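Local coordinates for protein afamin (Homo sapiens, PDB 6FAK) that carries hydrophobic molecules in body fluids, binds vitamin E and keeps lipidated Wnt proteins soluble and active, at residues 68-73 with 250-255; 151-156 with 254-259; 413-418 with 533-538. All blocks are in the same frame, centred on the assembly; numbering follows the deposited sequence. Where two conformers were deposited one is given.

Contact 1: 68-73 with 250-255; sequences LPNNVL and EGDVVQ
A Schellman motif and a new helix start make the corner that meets Pro69 and Asn70: Gly251, with positive phi, ends helix 231-250, and Asp252 caps helix 253-268 through Gln255 N to Asp252 OD1, 3.2 Å. Against this corner, part of the region forming the pocket for hydrophobic ligands, lies the first turn of helix 69-78. Asn70 does the polar work. Asn70 ND2 donates to Glu250 OE2 at 2.7 Å, the oxygen lying in the amide plane of Asn70, whereas the N-H arrives from above the carboxylate, 54° out of its plane. With CG anti to the backbone N (chi1 -177°), Asp252 sets its carboxylate against the same amide, the planes stacked 17° apart, and Asn70 CB comes within 3.4 Å of Asp252 OD2. Asn70 OD1 accepts from a water, 2.7 Å away, that takes the N-H of Val253. Pro69 supplies the apolar half: its CB presses on Val254 CB at 3.5 Å, tighter than usual, and its CG and CD approach Gln255 OE1. Swapping Asn70 for a leucine would probably leave Glu250 OE2 without this donor and the bridging water without its grip on helix 69-78. Tyr33 OH also bonds to Asn70 ND2, and Arg101 pairs with Glu250 OE1. Glu250 thus shares its carboxylate between amide and guanidinium, which probably offsets its charge, while that of Asp252 serves a helix N-terminus and an amide face.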
# COMPACT_ATOMS: atom_id res chain seq x y z
N LEU A 68 -17.59 -3.26 -21.69
CA LEU A 68 -16.69 -2.91 -20.59
C LEU A 68 -15.24 -2.87 -21.15
O LEU A 68 -14.88 -3.68 -22.03
CB LEU A 68 -16.83 -3.92 -19.46
CG LEU A 68 -16.22 -3.60 -18.08
CD1 LEU A 68 -16.95 -2.49 -17.31
CD2 LEU A 68 -16.21 -4.88 -17.26
N PRO A 69 -14.43 -1.87 -20.72
CA PRO A 69 -13.09 -1.72 -21.34
C PRO A 69 -12.21 -2.94 -21.15
O PRO A 69 -11.54 -3.38 -22.05
CB PRO A 69 -12.49 -0.50 -20.62
CG PRO A 69 -13.66 0.20 -19.99
CD PRO A 69 -14.65 -0.87 -19.65
N ASN A 70 -12.25 -3.48 -19.95
CA ASN A 70 -11.51 -4.67 -19.61
C ASN A 70 -11.89 -5.87 -20.46
O ASN A 70 -11.02 -6.64 -20.85
CB ASN A 70 -11.71 -5.05 -18.13
CG ASN A 70 -10.44 -5.08 -17.39
OD1 ASN A 70 -9.39 -4.72 -17.96
ND2 ASN A 70 -10.49 -5.50 -16.11
N ASN A 71 -13.19 -6.02 -20.73
CA ASN A 71 -13.64 -7.11 -21.60
C ASN A 71 -13.04 -7.00 -22.99
O ASN A 71 -12.65 -8.03 -23.56
CB ASN A 71 -15.19 -7.26 -21.62
CG ASN A 71 -15.74 -7.92 -20.34
OD1 ASN A 71 -15.02 -8.65 -19.64
ND2 ASN A 71 -17.04 -7.67 -20.04
N VAL A 72 -12.85 -5.79 -23.48
CA VAL A 72 -12.18 -5.58 -24.78
C VAL A 72 -10.70 -5.94 -24.73
O VAL A 72 -10.23 -6.72 -25.54
CB VAL A 72 -12.34 -4.12 -25.31
CG1 VAL A 72 -11.58 -3.93 -26.62
CG2 VAL A 72 -13.84 -3.79 -25.53
N LEU A 73 -9.98 -5.38 -23.75
CA LEU A 73 -8.54 -5.63 -23.56
C LEU A 73 -8.24 -7.10 -23.37
O LEU A 73 -7.31 -7.63 -23.98
CB LEU A 73 -8.06 -4.89 -22.33
CG LEU A 73 -6.56 -5.04 -22.01
CD1 LEU A 73 -5.82 -3.85 -22.63
CD2 LEU A 73 -6.38 -5.15 -20.50
N GLU A 250 -9.95 -3.94 -9.44
CA GLU A 250 -10.00 -4.94 -10.47
C GLU A 250 -8.79 -4.93 -11.39
O GLU A 250 -8.34 -5.98 -11.83
CB GLU A 250 -11.30 -4.82 -11.29
CG GLU A 250 -11.31 -5.78 -12.45
CD GLU A 250 -12.52 -5.74 -13.33
OE1 GLU A 250 -13.55 -5.10 -12.96
OE2 GLU A 250 -12.39 -6.42 -14.40
N GLY A 251 -8.27 -3.75 -11.68
CA GLY A 251 -7.24 -3.57 -12.65
C GLY A 251 -7.73 -3.05 -14.00
O GLY A 251 -6.97 -3.04 -14.93
N ASP A 252 -8.98 -2.59 -14.08
CA ASP A 252 -9.54 -2.09 -15.30
C ASP A 252 -9.01 -0.64 -15.48
O ASP A 252 -9.59 0.32 -14.95
CB ASP A 252 -11.06 -2.17 -15.22
CG ASP A 252 -11.74 -1.73 -16.52
OD1 ASP A 252 -11.15 -0.98 -17.34
OD2 ASP A 252 -12.88 -2.15 -16.68
N VAL A 253 -7.93 -0.49 -16.23
CA VAL A 253 -7.20 0.80 -16.31
C VAL A 253 -8.05 1.95 -16.88
O VAL A 253 -8.05 3.04 -16.33
CB VAL A 253 -5.85 0.68 -17.03
CG1 VAL A 253 -4.94 -0.28 -16.29
CG2 VAL A 253 -6.03 0.23 -18.49
N VAL A 254 -8.78 1.67 -17.96
CA VAL A 254 -9.70 2.65 -18.56
C VAL A 254 -10.82 3.11 -17.61
O VAL A 254 -11.03 4.30 -17.41
CB VAL A 254 -10.30 2.12 -19.90
CG1 VAL A 254 -11.32 3.09 -20.47
CG2 VAL A 254 -9.18 1.89 -20.91
N GLN A 255 -11.52 2.15 -17.01
CA GLN A 255 -12.57 2.48 -16.06
C GLN A 255 -12.03 3.23 -14.84
O GLN A 255 -12.69 4.12 -14.28
CB GLN A 255 -13.29 1.21 -15.58
CG GLN A 255 -14.63 1.48 -14.92
CD GLN A 255 -15.61 2.17 -15.88
OE1 GLN A 255 -15.58 1.96 -17.09
NE2 GLN A 255 -16.41 3.05 -15.35
O HOH W 1 -7.38 -2.96 -17.92

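Contact 2: 151-156 with 254-259; sequences FVFAPT and VQCIRD
Cys256 reaches across to Phe153 and Pro155 with its sulfur. From CB, on the side of helix 253-268 that faces 151-156, and with SG anti to the backbone N (chi1 -175°), the sulfur reaches Phe153 and Pro155. There Cys256 SG meets Pro155 CD at 3.7 Å and Phe153 CB at 4.0 Å. Cys256 SG also sits 4.9 Å from the centroid of the Phe153 ring, 38° off the ring normal, an oblique sulfur-aromatic contact. The sulfur is not a thiol: it is bonded to Cys248 SG, and this disulfide ties helix 253-268 back to helix 231-250. One residue on, Ile257 takes the other flank. Ile257 CG1 lies 4.2 Å from Pro155 CG, and Ile257 CD1 comes to 4.1 Å from Ala154 CB. No hydrogen bond crosses, and all five touching residues are buried; the join is made of apolar contacts and the sulfur-aromatic approach. Phe153 is the N-cap residue of helix 154-171, so that helix begins right against the disulfide. Around the pair, the Phe153 ring meets Tyr245 at about 70°, and the Phe153 side chain also touches Cys248 and Cys249 of helix 231-250 and Cys203 of helix 177-209. The start of helix 154-171, in the first albumin repeat, is thereby packed among helices 231-250 and 253-268 of the hydrophobic ligand pocket region and helix 177-209, which runs into it.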
# COMPACT_ATOMS: atom_id res chain seq x y z
N PHE A 151 -0.64 -3.79 -8.77
CA PHE A 151 -1.87 -3.29 -8.17
C PHE A 151 -1.96 -1.78 -8.16
O PHE A 151 -3.01 -1.27 -7.78
CB PHE A 151 -2.04 -3.83 -6.77
CG PHE A 151 -2.13 -5.32 -6.73
CD1 PHE A 151 -3.25 -5.95 -7.22
CD2 PHE A 151 -1.09 -6.09 -6.22
CE1 PHE A 151 -3.34 -7.30 -7.26
CE2 PHE A 151 -1.18 -7.45 -6.24
CZ PHE A 151 -2.31 -8.05 -6.75
N VAL A 152 -0.89 -1.07 -8.52
CA VAL A 152 -0.91 0.40 -8.45
C VAL A 152 -1.86 0.94 -9.51
O VAL A 152 -1.88 0.47 -10.64
CB VAL A 152 0.48 1.01 -8.63
CG1 VAL A 152 0.48 2.54 -8.48
CG2 VAL A 152 1.35 0.47 -7.49
N PHE A 153 -2.64 1.93 -9.12
CA PHE A 153 -3.72 2.42 -10.00
C PHE A 153 -3.11 3.26 -11.14
O PHE A 153 -2.09 3.95 -10.92
CB PHE A 153 -4.70 3.31 -9.25
CG PHE A 153 -5.47 2.64 -8.12
CD1 PHE A 153 -5.44 1.24 -7.89
CD2 PHE A 153 -6.30 3.42 -7.35
CE1 PHE A 153 -6.20 0.67 -6.86
CE2 PHE A 153 -7.06 2.86 -6.31
CZ PHE A 153 -6.99 1.51 -6.05
N ALA A 154 -3.75 3.21 -12.32
CA ALA A 154 -3.23 3.89 -13.53
C ALA A 154 -2.93 5.38 -13.39
O ALA A 154 -1.87 5.82 -13.85
CB ALA A 154 -4.06 3.59 -14.75
N PRO A 155 -3.84 6.15 -12.78
CA PRO A 155 -3.56 7.57 -12.62
C PRO A 155 -2.27 7.81 -11.81
O PRO A 155 -1.50 8.72 -12.12
CB PRO A 155 -4.80 8.09 -11.86
CG PRO A 155 -5.89 7.15 -12.24
CD PRO A 155 -5.23 5.83 -12.37
N THR A 156 -2.01 6.96 -10.82
CA THR A 156 -0.79 7.03 -10.04
C THR A 156 0.48 6.74 -10.89
O THR A 156 1.47 7.52 -10.86
CB THR A 156 -0.86 6.11 -8.81
OG1 THR A 156 -2.03 6.47 -8.06
CG2 THR A 156 0.38 6.26 -7.97
N VAL A 254 -8.78 1.67 -17.96
CA VAL A 254 -9.70 2.65 -18.56
C VAL A 254 -10.82 3.11 -17.61
O VAL A 254 -11.03 4.30 -17.41
CB VAL A 254 -10.30 2.12 -19.90
CG1 VAL A 254 -11.32 3.09 -20.47
CG2 VAL A 254 -9.18 1.89 -20.91
N GLN A 255 -11.52 2.15 -17.01
CA GLN A 255 -12.57 2.48 -16.06
C GLN A 255 -12.03 3.23 -14.84
O GLN A 255 -12.69 4.12 -14.28
CB GLN A 255 -13.29 1.21 -15.58
CG GLN A 255 -14.63 1.48 -14.92
CD GLN A 255 -15.61 2.17 -15.88
OE1 GLN A 255 -15.58 1.96 -17.09
NE2 GLN A 255 -16.41 3.05 -15.35
N CYS A 256 -10.85 2.84 -14.40
CA CYS A 256 -10.18 3.51 -13.29
C CYS A 256 -9.96 4.99 -13.59
O CYS A 256 -10.29 5.84 -12.75
CB CYS A 256 -8.85 2.79 -12.97
SG CYS A 256 -7.92 3.37 -11.54
N ILE A 257 -9.38 5.27 -14.76
CA ILE A 257 -9.13 6.66 -15.19
C ILE A 257 -10.44 7.44 -15.26
O ILE A 257 -10.52 8.51 -14.67
CB ILE A 257 -8.29 6.74 -16.52
CG1 ILE A 257 -6.85 6.32 -16.27
CG2 ILE A 257 -8.28 8.15 -17.08
CD1 ILE A 257 -6.10 5.84 -17.50
N ARG A 258 -11.44 6.87 -15.92
CA ARG A 258 -12.79 7.47 -16.02
C ARG A 258 -13.43 7.74 -14.67
O ARG A 258 -13.98 8.80 -14.47
CB ARG A 258 -13.77 6.57 -16.80
CG ARG A 258 -13.51 6.56 -18.30
CD ARG A 258 -14.55 5.75 -19.08
NE ARG A 258 -14.20 5.69 -20.51
CZ ARG A 258 -14.54 4.73 -21.38
NH1 ARG A 258 -15.27 3.69 -21.01
NH2 ARG A 258 -14.13 4.82 -22.63
N ASP A 259 -13.43 6.76 -13.79
CA ASP A 259 -14.02 6.94 -12.45
C ASP A 259 -13.22 7.91 -11.59
O ASP A 259 -13.82 8.63 -10.80
CB ASP A 259 -14.24 5.62 -11.69
CG ASP A 259 -15.25 4.71 -12.36
OD1 ASP A 259 -15.96 5.21 -13.23
OD2 ASP A 259 -15.33 3.50 -12.02

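Contact 3: 413-418 with 533-538; sequences RLTKIA and LVKLKH
Thr415 and Val534 mark one place where two helix ends come together, their CA atoms 6.6 Å apart; Lys416 and His538 are equally close. Helix 376-417 runs out at Ala418, the first residue to leave helical angles, and helix 521-536 does the same at Lys537, so the last turn of one is set against the last turn of the other. Between them the side chains make a join, mostly of carbon atoms, without a hydrogen bond across it. Thr415 turns its methyl, not its hydroxyl, to the partner: CG2 lies anti to the backbone N and reaches Val534 CG1 at 3.7 Å, while OG1, beside that N, bonds back to Leu411 O in its own helix. Thr415 CG2 also meets Lys535 CG at 3.8 Å, the two side chains crossing at about a right angle. Lys535 then runs on extended, and its NZ bonds to Leu421 O and Thr423 OG1. Lys416 behaves differently. Its chain bends at chi2 (-75°) and again at chi4, which lays Lys416 CE 3.4 Å from His538 O, while its NZ forms a salt bridge to Asp542 and a hydrogen bond to Leu540 O. Asp542 also binds Arg413, so one carboxylate probably offsets two positive charges beside this buried join. Both segments lie in the third albumin repeat. Helix 423-440 packs on one flank, where Leu426 touches Thr415 and Lys535, and helix 542-560 packs through Leu545 against Lys416 and Val534, while Phe503 of the short strand 503-504 meets Lys535.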
# COMPACT_ATOMS: atom_id res chain seq x y z
N ARG A 413 10.68 -9.62 16.05
CA ARG A 413 9.28 -9.87 16.41
C ARG A 413 8.49 -10.42 15.24
O ARG A 413 7.80 -11.42 15.41
CB ARG A 413 8.59 -8.61 16.95
CG ARG A 413 8.83 -8.43 18.46
CD ARG A 413 7.89 -9.32 19.32
NE ARG A 413 8.53 -10.58 19.74
CZ ARG A 413 7.90 -11.73 19.99
NH1 ARG A 413 6.57 -11.83 19.90
NH2 ARG A 413 8.60 -12.79 20.35
N LEU A 414 8.60 -9.78 14.08
CA LEU A 414 7.89 -10.21 12.91
C LEU A 414 8.29 -11.63 12.49
O LEU A 414 7.44 -12.43 12.08
CB LEU A 414 8.10 -9.26 11.73
CG LEU A 414 7.37 -7.91 11.68
CD1 LEU A 414 8.09 -6.96 10.68
CD2 LEU A 414 5.94 -8.14 11.24
N THR A 415 9.59 -11.91 12.51
CA THR A 415 10.10 -13.24 12.11
C THR A 415 9.62 -14.33 13.10
O THR A 415 9.24 -15.41 12.68
CB THR A 415 11.63 -13.23 11.94
OG1 THR A 415 11.99 -12.21 10.99
CG2 THR A 415 12.11 -14.51 11.41
N LYS A 416 9.61 -14.03 14.39
CA LYS A 416 9.03 -14.95 15.38
C LYS A 416 7.56 -15.33 15.12
O LYS A 416 7.13 -16.52 15.30
CB LYS A 416 9.13 -14.36 16.81
CG LYS A 416 10.52 -14.32 17.39
CD LYS A 416 11.01 -15.69 17.83
CE LYS A 416 12.26 -15.61 18.71
NZ LYS A 416 12.10 -15.16 20.13
N ILE A 417 6.76 -14.33 14.79
CA ILE A 417 5.36 -14.49 14.65
C ILE A 417 4.95 -15.06 13.29
O ILE A 417 3.92 -15.70 13.20
CB ILE A 417 4.51 -13.21 15.00
CG1 ILE A 417 4.66 -12.14 13.97
CG2 ILE A 417 4.79 -12.66 16.41
CD1 ILE A 417 3.66 -11.03 14.12
N ALA A 418 5.73 -14.77 12.25
CA ALA A 418 5.43 -15.15 10.84
C ALA A 418 6.66 -15.72 10.13
O ALA A 418 7.06 -15.21 9.09
CB ALA A 418 4.85 -13.96 10.06
N LEU A 533 18.95 -15.38 10.87
CA LEU A 533 19.39 -15.77 12.21
C LEU A 533 18.23 -16.14 13.14
O LEU A 533 18.32 -17.17 13.90
CB LEU A 533 20.23 -14.66 12.84
CG LEU A 533 20.92 -15.03 14.13
CD1 LEU A 533 21.98 -16.11 13.92
CD2 LEU A 533 21.51 -13.75 14.73
N VAL A 534 17.16 -15.33 13.08
CA VAL A 534 15.99 -15.53 13.91
C VAL A 534 15.28 -16.82 13.48
O VAL A 534 14.81 -17.55 14.34
CB VAL A 534 15.00 -14.33 13.92
CG1 VAL A 534 13.79 -14.66 14.74
CG2 VAL A 534 15.63 -13.10 14.57
N LYS A 535 15.20 -17.09 12.17
CA LYS A 535 14.62 -18.37 11.68
C LYS A 535 15.46 -19.51 12.20
O LYS A 535 14.94 -20.49 12.77
CB LYS A 535 14.58 -18.41 10.16
CG LYS A 535 13.50 -17.54 9.56
CD LYS A 535 13.51 -17.55 8.06
CE LYS A 535 12.37 -16.73 7.54
NZ LYS A 535 12.32 -16.76 6.08
N LEU A 536 16.76 -19.38 12.03
CA LEU A 536 17.68 -20.46 12.44
C LEU A 536 17.58 -20.77 13.96
O LEU A 536 17.48 -21.94 14.36
CB LEU A 536 19.09 -20.14 12.03
CG LEU A 536 20.12 -21.19 12.57
CD1 LEU A 536 19.91 -22.57 12.00
CD2 LEU A 536 21.52 -20.67 12.31
N LYS A 537 17.54 -19.73 14.77
CA LYS A 537 17.55 -19.79 16.22
C LYS A 537 16.21 -19.33 16.83
O LYS A 537 16.20 -18.62 17.85
CB LYS A 537 18.69 -18.90 16.71
CG LYS A 537 20.07 -19.27 16.20
CD LYS A 537 20.47 -20.65 16.69
CE LYS A 537 21.99 -20.78 16.81
NZ LYS A 537 22.39 -22.19 16.62
N HIS A 538 15.11 -19.69 16.18
CA HIS A 538 13.76 -19.32 16.61
C HIS A 538 13.43 -19.66 18.07
O HIS A 538 12.61 -18.96 18.69
CB HIS A 538 12.69 -19.92 15.68
CG HIS A 538 12.59 -21.42 15.74
ND1 HIS A 538 11.64 -22.07 16.51
CD2 HIS A 538 13.31 -22.39 15.13
CE1 HIS A 538 11.80 -23.38 16.39
NE2 HIS A 538 12.80 -23.60 15.57

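Overall arrangement
Contacts 1 and 2 are neighbours, their centres 10 Å apart; they share Val254 and Gln255 on helix 253-268 and touch directly, for instance at Val253 and Ala154. Each joins a part of the first albumin repeat, helix 69-78 or the start of helix 154-171, to that one helix of the second, so the two early pieces dock on the region holding the hydrophobic pocket. Contact 3 comes later in the chain, wholly within the third repeat. It lies on the opposite side of the chain's centre, with centres about 42 Å from contact 1 and 38 Å from contact 2. Two contacts thus unite repeats, while the third binds one repeat internally.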